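Local coordinates for putative aminooxidase (Propionibacterium acnes, PDB 2BA9), which isomerises polyunsaturated fatty acids to produce conjugated linoleic acid and binds flavin-adenine dinucleotide in a fold of the flavin-containing amine oxidoreductase family, at residues K416-V419 with T420-V424; A21-Y24 with L25-G29. All coordinates share one frame; numbering follows the deposited sequence.

Interaction 1 (416-419 with 420-424) and interaction 2 (21-24 with 25-29) are the final turns of two helices, 408-423 and 16-28, that pack against each other beside the nucleotide-binding parallel sheet; the centres of the two interactions lie about 9 Å apart. Direct packing joins them: F423 CD1 is 3.6 Å from L25 CD2, and V419 CG1 is 3.7 Å from A28 CB. Interaction 2 is largely buried and combines helical backbone bonds with one glutamine that crosses a methionine and lies beside a tyrosine. Interaction 1, at the chain terminus, is partly buried: aromatic rings meet a leucine on one flank, whereas water joins polar groups on another.

Interaction 1 (K416-V419 with T420-V424); sequences KDLV and TRFFV
The ring of F422 meets L418 at its edge: CD1 of L418 lies in the ring plane, 3.6 Å from F422 CD2. One ring face carries R421 CB over its centre. The arginine chain is bent at chi3 (-62°), and one face of its guanidinium carries F422 CE2 over its centre, 3.4 Å above the plane. The F423 ring receives the carbonyl O of L418 at its edge, in plane, with F423 CD2 3.6 Å from that oxygen. F397 meets both phenylalanine rings, and Y134 makes a cation-pi contact with R421.

This is the last stretch of helix 408-423, beside the parallel sheet of the FAD-binding domain, where the i to i+4 pattern widens into a pi-type turn. The evidence is V419 O, which accepts two bonds: from F423 N, above the carbonyl plane, and from V424 N at 3.1 Å, an i+5 bond with an N-H...O angle of 164°. V424 crosses V419 at about a right angle, its CG1 4.1 Å from V419 CG1.

On the polar flank one water gathers three side chains, accepting from K416 NZ, donating to D417 OD1 at 2.7 Å and bonding T420 OG1 at 2.6 Å. A second water donates to K416 O.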
ATOM      1  N   LYS A 416      -8.676  -3.320  12.492  1.00 24.36           N
ATOM      2  CA  LYS A 416     -10.003  -3.164  13.137  1.00 24.67           C
ATOM      3  C   LYS A 416     -10.769  -4.486  13.200  1.00 24.86           C
ATOM      4  O   LYS A 416     -11.242  -4.905  14.266  1.00 25.22           O
ATOM      5  CB  LYS A 416     -10.831  -2.129  12.350  1.00 24.70           C
ATOM      6  CG  LYS A 416     -12.253  -1.850  12.838  1.00 24.61           C
ATOM      7  CD  LYS A 416     -12.980  -0.963  11.828  1.00 25.37           C
ATOM      8  CE  LYS A 416     -14.291  -0.401  12.355  1.00 25.90           C
ATOM      9  NZ  LYS A 416     -15.341  -1.433  12.427  1.00 28.98           N
ATOM     10  N   ASP A 417     -10.908  -5.132  12.049  1.00 24.82           N
ATOM     11  CA  ASP A 417     -11.692  -6.364  11.946  1.00 25.04           C
ATOM     12  C   ASP A 417     -11.012  -7.533  12.670  1.00 25.16           C
ATOM     13  O   ASP A 417     -11.691  -8.402  13.184  1.00 24.96           O
ATOM     14  CB  ASP A 417     -11.930  -6.737  10.476  1.00 24.87           C
ATOM     15  CG  ASP A 417     -12.990  -5.873   9.800  1.00 25.70           C
ATOM     16  OD1 ASP A 417     -13.795  -5.210  10.494  1.00 27.80           O
ATOM     17  OD2 ASP A 417     -13.032  -5.871   8.557  1.00 23.89           O
ATOM     18  N   LEU A 418      -9.676  -7.542  12.718  1.00 25.03           N
ATOM     19  CA  LEU A 418      -8.939  -8.590  13.438  1.00 25.19           C
ATOM     20  C   LEU A 418      -9.374  -8.674  14.900  1.00 25.04           C
ATOM     21  O   LEU A 418      -9.486  -9.762  15.459  1.00 24.48           O
ATOM     22  CB  LEU A 418      -7.428  -8.360  13.368  1.00 25.11           C
ATOM     23  CG  LEU A 418      -6.541  -9.531  13.821  1.00 25.43           C
ATOM     24  CD1 LEU A 418      -6.396 -10.587  12.712  1.00 23.00           C
ATOM     25  CD2 LEU A 418      -5.169  -9.011  14.267  1.00 25.27           C
ATOM     26  N   VAL A 419      -9.597  -7.513  15.504  1.00 25.48           N
ATOM     27  CA  VAL A 419     -10.011  -7.424  16.897  1.00 25.91           C
ATOM     28  C   VAL A 419     -11.418  -7.992  17.025  1.00 26.17           C
ATOM     29  O   VAL A 419     -11.707  -8.760  17.943  1.00 26.40           O
ATOM     30  CB  VAL A 419     -10.013  -5.966  17.404  1.00 26.08           C
ATOM     31  CG1 VAL A 419     -10.496  -5.910  18.853  1.00 26.06           C
ATOM     32  CG2 VAL A 419      -8.624  -5.324  17.255  1.00 25.45           C
ATOM     33  N   THR A 420     -12.280  -7.621  16.082  1.00 26.64           N
ATOM     34  CA  THR A 420     -13.629  -8.179  15.996  1.00 27.05           C
ATOM     35  C   THR A 420     -13.608  -9.683  15.765  1.00 27.24           C
ATOM     36  O   THR A 420     -14.333 -10.416  16.416  1.00 27.07           O
ATOM     37  CB  THR A 420     -14.453  -7.541  14.859  1.00 26.92           C
ATOM     38  OG1 THR A 420     -14.377  -6.111  14.945  1.00 26.36           O
ATOM     39  CG2 THR A 420     -15.908  -7.985  14.951  1.00 27.57           C
ATOM     40  N   ARG A 421     -12.769 -10.140  14.842  1.00 27.81           N
ATOM     41  CA  ARG A 421     -12.783 -11.549  14.436  1.00 27.69           C
ATOM     42  C   ARG A 421     -12.245 -12.514  15.493  1.00 27.86           C
ATOM     43  O   ARG A 421     -12.769 -13.636  15.621  1.00 27.57           O
ATOM     44  CB  ARG A 421     -12.016 -11.744  13.129  1.00 27.75           C
ATOM     45  CG  ARG A 421     -12.671 -11.082  11.918  1.00 27.90           C
ATOM     46  CD  ARG A 421     -12.131 -11.653  10.643  1.00 29.04           C
ATOM     47  NE  ARG A 421     -10.703 -11.407  10.506  1.00 29.94           N
ATOM     48  CZ  ARG A 421      -9.809 -12.252   9.979  1.00 29.27           C
ATOM     49  NH1 ARG A 421     -10.151 -13.470   9.552  1.00 25.90           N
ATOM     50  NH2 ARG A 421      -8.538 -11.873   9.897  1.00 29.05           N
ATOM     51  N   PHE A 422     -11.227 -12.090  16.248  1.00 27.76           N
ATOM     52  CA  PHE A 422     -10.517 -13.002  17.155  1.00 27.99           C
ATOM     53  C   PHE A 422     -10.407 -12.609  18.642  1.00 28.14           C
ATOM     54  O   PHE A 422     -10.180 -13.475  19.497  1.00 28.56           O
ATOM     55  CB  PHE A 422      -9.114 -13.232  16.616  1.00 28.27           C
ATOM     56  CG  PHE A 422      -9.088 -13.777  15.220  1.00 28.67           C
ATOM     57  CD1 PHE A 422      -9.666 -15.006  14.935  1.00 29.58           C
ATOM     58  CD2 PHE A 422      -8.497 -13.061  14.188  1.00 28.98           C
ATOM     59  CE1 PHE A 422      -9.651 -15.512  13.640  1.00 29.27           C
ATOM     60  CE2 PHE A 422      -8.472 -13.564  12.902  1.00 29.04           C
ATOM     61  CZ  PHE A 422      -9.046 -14.792  12.629  1.00 28.58           C
ATOM     62  N   PHE A 423     -10.547 -11.332  18.970  1.00 27.85           N
ATOM     63  CA  PHE A 423     -10.246 -10.893  20.325  1.00 27.95           C
ATOM     64  C   PHE A 423     -11.493 -10.701  21.170  1.00 28.30           C
ATOM     65  O   PHE A 423     -11.573 -11.213  22.289  1.00 28.46           O
ATOM     66  CB  PHE A 423      -9.392  -9.627  20.302  1.00 27.81           C
ATOM     67  CG  PHE A 423      -7.972  -9.871  19.864  1.00 27.75           C
ATOM     68  CD1 PHE A 423      -6.932  -9.850  20.783  1.00 27.91           C
ATOM     69  CD2 PHE A 423      -7.682 -10.145  18.530  1.00 27.63           C
ATOM     70  CE1 PHE A 423      -5.612 -10.080  20.382  1.00 27.14           C
ATOM     71  CE2 PHE A 423      -6.371 -10.375  18.111  1.00 27.87           C
ATOM     72  CZ  PHE A 423      -5.329 -10.340  19.039  1.00 27.09           C
ATOM     73  N   VAL A 424     -12.471  -9.973  20.641  1.00 28.55           N
ATOM     74  CA  VAL A 424     -13.668  -9.649  21.424  1.00 28.69           C
ATOM     75  C   VAL A 424     -14.472 -10.912  21.764  1.00 28.50           C
ATOM     76  O   VAL A 424     -14.886 -11.675  20.890  1.00 27.84           O
ATOM     77  CB  VAL A 424     -14.558  -8.602  20.713  1.00 28.57           C
ATOM     78  CG1 VAL A 424     -13.886  -7.233  20.740  1.00 29.80           C
ATOM     79  CG2 VAL A 424     -14.840  -9.015  19.289  1.00 30.02           C
ATOM     80  OXT VAL A 424     -14.686 -11.213  22.938  1.00 28.25           O
TER
HETATM   81  O   HOH W   1     -12.633  -3.460  16.079  1.00 23.89           O
HETATM   82  O   HOH W   2     -14.766  -4.588  12.889  1.00 32.62           O

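Interaction 2 (A21-Y24 with L25-G29); sequences AGMY and LEQAG
Apolar and amide contacts converge on Q27, whose extended side chain slants across M23 and lies alongside Y24. Its OE1 comes within 3.6 Å of M23 CE, while NE2 approaches Y24 CD1 at 3.5 Å. The side chains of Q27 and Y24 run side by side in the same direction, but the amide stands almost perpendicular (88°) to the ring, and NE2 reaches the ring obliquely. M23 CG sits 4.2 Å above the centre of one tyrosine face. With its CG anti to the backbone N (chi1 172°) and the chain extended beyond, M23 sends its methyl to the glutamine amide. L25 turns back along the helix, CG 3.3 Å from A21 O, and its side chain touches I9 and I11 of strand 9-12.

Along the backbone, successive i to i+4 helical hydrogen bonds run from L25 N to A21 O, E26 N to G22 O at 2.9 Å, Q27 N to M23 O, and A28 N to Y24 O. This last bond is longer and more bent, 3.2 Å and 137°, its donor above the carbonyl plane. The helix belongs to the beta-alpha-beta unit 9-12, 16-28, 33-36, consistent with a Rossmann-type dinucleotide fold. It closes in a Schellman motif at G29, whose phi is positive and whose N bonds E26 O at 2.9 Å.

The polar side-chain ends are held by other parts of the fold. R76 takes Q27 OE1 in a hydrogen bond and E26 OE2 in a salt bridge; Y33 OH and E217 N bond E26 OE1, and Y24 OH bonds E72 OE1.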
ATOM      1  N   ALA A  21      -4.110  -1.396  15.012  1.00 24.45           N
ATOM      2  CA  ALA A  21      -4.302  -2.570  15.839  1.00 24.31           C
ATOM      3  C   ALA A  21      -4.359  -2.131  17.294  1.00 24.59           C
ATOM      4  O   ALA A  21      -5.240  -2.558  18.060  1.00 24.28           O
ATOM      5  CB  ALA A  21      -3.179  -3.568  15.609  1.00 23.89           C
ATOM      6  N   GLY A  22      -3.430  -1.248  17.664  1.00 24.44           N
ATOM      7  CA  GLY A  22      -3.416  -0.678  19.009  1.00 24.80           C
ATOM      8  C   GLY A  22      -4.686   0.088  19.327  1.00 24.88           C
ATOM      9  O   GLY A  22      -5.331  -0.164  20.348  1.00 25.01           O
ATOM     10  N   MET A  23      -5.032   1.039  18.458  1.00 24.79           N
ATOM     11  CA  MET A  23      -6.280   1.825  18.594  1.00 24.86           C
ATOM     12  C   MET A  23      -7.493   0.958  18.850  1.00 24.55           C
ATOM     13  O   MET A  23      -8.270   1.226  19.758  1.00 25.04           O
ATOM     14  CB  MET A  23      -6.548   2.637  17.324  1.00 24.75           C
ATOM     15  CG  MET A  23      -7.913   3.331  17.278  1.00 25.03           C
ATOM     16  SD  MET A  23      -8.199   4.177  15.723  1.00 25.85           S
ATOM     17  CE  MET A  23      -9.962   4.469  15.741  1.00 22.68           C
ATOM     18  N   TYR A  24      -7.681  -0.064  18.026  1.00 24.32           N
ATOM     19  CA  TYR A  24      -8.922  -0.848  18.081  1.00 24.25           C
ATOM     20  C   TYR A  24      -8.919  -1.898  19.183  1.00 24.53           C
ATOM     21  O   TYR A  24      -9.988  -2.284  19.684  1.00 24.20           O
ATOM     22  CB  TYR A  24      -9.259  -1.453  16.710  1.00 24.47           C
ATOM     23  CG  TYR A  24      -9.786  -0.393  15.758  1.00 24.93           C
ATOM     24  CD1 TYR A  24     -11.060   0.152  15.920  1.00 25.91           C
ATOM     25  CD2 TYR A  24      -9.000   0.087  14.723  1.00 26.22           C
ATOM     26  CE1 TYR A  24     -11.530   1.157  15.058  1.00 25.45           C
ATOM     27  CE2 TYR A  24      -9.459   1.076  13.864  1.00 25.38           C
ATOM     28  CZ  TYR A  24     -10.711   1.606  14.030  1.00 25.49           C
ATOM     29  OH  TYR A  24     -11.116   2.589  13.156  1.00 25.02           O
ATOM     30  N   LEU A  25      -7.733  -2.352  19.577  1.00 24.51           N
ATOM     31  CA  LEU A  25      -7.622  -3.201  20.760  1.00 24.89           C
ATOM     32  C   LEU A  25      -7.988  -2.380  21.996  1.00 25.13           C
ATOM     33  O   LEU A  25      -8.826  -2.799  22.805  1.00 24.83           O
ATOM     34  CB  LEU A  25      -6.217  -3.817  20.883  1.00 24.94           C
ATOM     35  CG  LEU A  25      -6.006  -5.069  20.016  1.00 24.63           C
ATOM     36  CD1 LEU A  25      -4.522  -5.407  19.833  1.00 24.12           C
ATOM     37  CD2 LEU A  25      -6.757  -6.261  20.610  1.00 24.14           C
ATOM     38  N   GLU A  26      -7.365  -1.206  22.117  1.00 25.12           N
ATOM     39  CA  GLU A  26      -7.651  -0.294  23.215  1.00 25.26           C
ATOM     40  C   GLU A  26      -9.160  -0.090  23.345  1.00 25.22           C
ATOM     41  O   GLU A  26      -9.720  -0.269  24.423  1.00 25.18           O
ATOM     42  CB  GLU A  26      -6.954   1.048  22.993  1.00 25.19           C
ATOM     43  CG  GLU A  26      -6.971   1.957  24.211  1.00 25.78           C
ATOM     44  CD  GLU A  26      -6.251   3.265  23.965  1.00 25.10           C
ATOM     45  OE1 GLU A  26      -5.039   3.234  23.705  1.00 24.26           O
ATOM     46  OE2 GLU A  26      -6.902   4.323  24.054  1.00 24.11           O
ATOM     47  N   GLN A  27      -9.803   0.259  22.231  1.00 25.45           N
ATOM     48  CA  GLN A  27     -11.245   0.564  22.202  1.00 25.42           C
ATOM     49  C   GLN A  27     -12.166  -0.619  22.540  1.00 25.63           C
ATOM     50  O   GLN A  27     -13.283  -0.418  23.018  1.00 24.89           O
ATOM     51  CB  GLN A  27     -11.625   1.182  20.850  1.00 25.49           C
ATOM     52  CG  GLN A  27     -11.062   2.589  20.666  1.00 24.51           C
ATOM     53  CD  GLN A  27     -11.394   3.216  19.325  1.00 24.90           C
ATOM     54  OE1 GLN A  27     -11.159   4.402  19.119  1.00 25.97           O
ATOM     55  NE2 GLN A  27     -11.939   2.428  18.408  1.00 23.26           N
ATOM     56  N   ALA A  28     -11.676  -1.838  22.316  1.00 26.19           N
ATOM     57  CA  ALA A  28     -12.380  -3.070  22.697  1.00 26.50           C
ATOM     58  C   ALA A  28     -12.126  -3.471  24.148  1.00 26.79           C
ATOM     59  O   ALA A  28     -12.706  -4.451  24.634  1.00 27.23           O
ATOM     60  CB  ALA A  28     -11.970  -4.220  21.768  1.00 26.62           C
ATOM     61  N   GLY A  29     -11.265  -2.733  24.840  1.00 26.61           N
ATOM     62  CA  GLY A  29     -10.996  -2.984  26.256  1.00 26.67           C
ATOM     63  C   GLY A  29      -9.745  -3.801  26.523  1.00 26.78           C
ATOM     64  O   GLY A  29      -9.565  -4.329  27.619  1.00 26.40           O
TER